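Local coordinates for putative methylase (Clostridium difficile, PDB 3LDU), which probably methylates guanine in ribosomal RNA, as its family does, and binds GTP in its methyltransferase domain, at residues Y89-A94 and E141-F146. Numbering follows the deposited sequence.
Sequences YIPYGA and EKYPIF
P91 and Y143 approach from opposite directions, and most of the contact gathers round the phenol ring. P91 CD sits 3.5 Å from Y143 CZ, and P91 CG lies 3.4 Å from Y143 OH, so the proline ring lies obliquely against the hydroxyl end of the tyrosine. A94 CB also reaches the ring obliquely, 3.6 Å from Y143 CE2. The same methyl touches the backbone of E141, with A94 CB 3.5 Å from E141 O. Y89 O makes another oblique contact, 3.6 Å from Y143 CE1. At the root of the tyrosine, I90 slides past in the opposite sense. Its CG1 stands beside the backbone N (chi1 -53°), and the branch ends with I90 CD1 3.5 Å from Y143 CB; the same methyl touches I145 CD1 more loosely. A type II turn from P91 to A94 brings proline and alanine to the same ring.

The phenol oxygen bonds within its own segment: Y143 OH donates to E141 OE2 at 2.8 Å. That oxygen lies in the tyrosine ring plane, at the edge, and is met on its anti side, tilted 23° from the carboxylate plane. E141 OE1 is salt-bridged to R234, while W233 stacks on Y143. The contact joins the loop between helix 74-82 and strand 98-104 to the lead-in and first residue of strand 145-150, within the THUMP domain. Packing across it is mainly van der Waals, partly carbon against oxygen, and the glutamate satisfying the tyrosine's polar end is probably charge-balanced by R234.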
loop_
_atom_site.group_PDB
_atom_site.type_symbol
_atom_site.label_atom_id
_atom_site.label_comp_id
_atom_site.label_asym_id
_atom_site.label_seq_id
_atom_site.Cartn_x
_atom_site.Cartn_y
_atom_site.Cartn_z
ATOM N N TYR A 89 -3.339 17.830 -20.601
ATOM C CA TYR A 89 -2.704 16.981 -19.600
ATOM C C TYR A 89 -1.267 16.613 -19.925
ATOM O O TYR A 89 -0.461 16.402 -19.020
ATOM C CB TYR A 89 -3.511 15.700 -19.448
ATOM C CG TYR A 89 -4.953 15.972 -19.140
ATOM C CD1 TYR A 89 -5.329 16.490 -17.909
ATOM C CD2 TYR A 89 -5.935 15.724 -20.078
ATOM C CE1 TYR A 89 -6.645 16.744 -17.623
ATOM C CE2 TYR A 89 -7.254 15.974 -19.802
ATOM C CZ TYR A 89 -7.606 16.479 -18.572
ATOM O OH TYR A 89 -8.931 16.726 -18.300
ATOM N N ILE A 90 -0.974 16.496 -21.218
ATOM C CA ILE A 90 0.362 16.159 -21.711
ATOM C C ILE A 90 0.935 17.374 -22.433
ATOM O O ILE A 90 0.444 17.734 -23.490
ATOM C CB ILE A 90 0.323 14.971 -22.730
ATOM C CG1 ILE A 90 -0.416 13.757 -22.146
ATOM C CG2 ILE A 90 1.733 14.574 -23.157
ATOM C CD1 ILE A 90 0.025 13.393 -20.768
ATOM N N PRO A 91 1.969 18.002 -21.856
ATOM C CA PRO A 91 2.540 19.224 -22.431
ATOM C C PRO A 91 3.498 18.941 -23.578
ATOM O O PRO A 91 3.895 17.802 -23.818
ATOM C CB PRO A 91 3.297 19.831 -21.255
ATOM C CG PRO A 91 3.712 18.657 -20.447
ATOM C CD PRO A 91 2.629 17.635 -20.591
ATOM N N TYR A 92 3.861 20.004 -24.291
ATOM C CA TYR A 92 4.709 19.903 -25.460
ATOM C C TYR A 92 6.005 19.161 -25.180
ATOM O O TYR A 92 6.768 19.540 -24.293
ATOM C CB TYR A 92 5.022 21.318 -25.960
ATOM C CG TYR A 92 5.599 21.369 -27.342
ATOM C CD1 TYR A 92 4.865 20.921 -28.433
ATOM C CD2 TYR A 92 6.870 21.889 -27.566
ATOM C CE1 TYR A 92 5.387 20.977 -29.718
ATOM C CE2 TYR A 92 7.401 21.954 -28.854
ATOM C CZ TYR A 92 6.650 21.492 -29.918
ATOM O OH TYR A 92 7.162 21.546 -31.196
ATOM N N GLY A 93 6.251 18.099 -25.942
ATOM C CA GLY A 93 7.519 17.399 -25.874
ATOM C C GLY A 93 7.548 16.312 -24.807
ATOM O O GLY A 93 8.513 15.551 -24.711
ATOM N N ALA A 94 6.493 16.239 -24.006
ATOM C CA ALA A 94 6.433 15.243 -22.932
ATOM C C ALA A 94 6.360 13.820 -23.472
ATOM O O ALA A 94 5.875 13.590 -24.580
ATOM C CB ALA A 94 5.253 15.513 -21.987
ATOM N N GLU A 141 9.658 15.277 -19.829
ATOM C CA GLU A 141 9.277 14.431 -18.692
ATOM C C GLU A 141 8.127 13.456 -18.991
ATOM O O GLU A 141 7.365 13.631 -19.940
ATOM C CB GLU A 141 8.995 15.267 -17.435
ATOM C CG GLU A 141 7.629 15.921 -17.378
ATOM C CD GLU A 141 7.535 17.193 -18.224
ATOM O OE1 GLU A 141 8.440 17.451 -19.049
ATOM O OE2 GLU A 141 6.551 17.940 -18.049
ATOM N N LYS A 142 8.020 12.428 -18.157
ATOM C CA LYS A 142 7.169 11.266 -18.431
ATOM C C LYS A 142 5.810 11.322 -17.720
ATOM O O LYS A 142 5.729 11.632 -16.526
ATOM C CB LYS A 142 7.940 9.995 -18.031
ATOM C CG LYS A 142 7.271 8.672 -18.355
ATOM C CD LYS A 142 8.188 7.508 -17.942
ATOM C CE LYS A 142 7.448 6.169 -17.916
ATOM N NZ LYS A 142 8.205 5.081 -17.217
ATOM N N TYR A 143 4.754 11.033 -18.487
ATOM C CA TYR A 143 3.365 10.953 -18.014
ATOM C C TYR A 143 2.850 9.560 -18.368
ATOM O O TYR A 143 2.309 9.359 -19.459
ATOM C CB TYR A 143 2.507 12.014 -18.735
ATOM C CG TYR A 143 2.871 13.433 -18.362
ATOM C CD1 TYR A 143 2.110 14.153 -17.447
ATOM C CD2 TYR A 143 4.000 14.048 -18.898
ATOM C CE1 TYR A 143 2.457 15.466 -17.096
ATOM C CE2 TYR A 143 4.358 15.340 -18.548
ATOM C CZ TYR A 143 3.581 16.043 -17.645
ATOM O OH TYR A 143 3.938 17.328 -17.294
ATOM N N PRO A 144 3.032 8.580 -17.461
ATOM C CA PRO A 144 2.725 7.197 -17.831
ATOM C C PRO A 144 1.221 6.996 -17.876
ATOM O O PRO A 144 0.531 7.308 -16.910
ATOM C CB PRO A 144 3.351 6.369 -16.693
ATOM C CG PRO A 144 4.287 7.345 -15.959
ATOM C CD PRO A 144 3.611 8.679 -16.112
ATOM N N ILE A 145 0.721 6.484 -18.991
ATOM C CA ILE A 145 -0.716 6.338 -19.176
ATOM C C ILE A 145 -1.146 4.924 -18.789
ATOM O O ILE A 145 -0.532 3.942 -19.216
ATOM C CB ILE A 145 -1.107 6.624 -20.641
ATOM C CG1 ILE A 145 -0.516 7.966 -21.111
ATOM C CG2 ILE A 145 -2.623 6.602 -20.815
ATOM C CD1 ILE A 145 -1.041 9.202 -20.366
ATOM N N PHE A 146 -2.190 4.833 -17.970
ATOM C CA PHE A 146 -2.720 3.541 -17.537
ATOM C C PHE A 146 -4.147 3.376 -18.061
ATOM O O PHE A 146 -4.954 4.306 -17.971
ATOM C CB PHE A 146 -2.725 3.460 -16.009
ATOM C CG PHE A 146 -1.401 3.043 -15.397
ATOM C CD1 PHE A 146 -0.220 3.729 -15.685
ATOM C CD2 PHE A 146 -1.346 1.976 -14.508
ATOM C CE1 PHE A 146 0.987 3.342 -15.100
ATOM C CE2 PHE A 146 -0.140 1.595 -13.926
ATOM C CZ PHE A 146 1.020 2.278 -14.222
#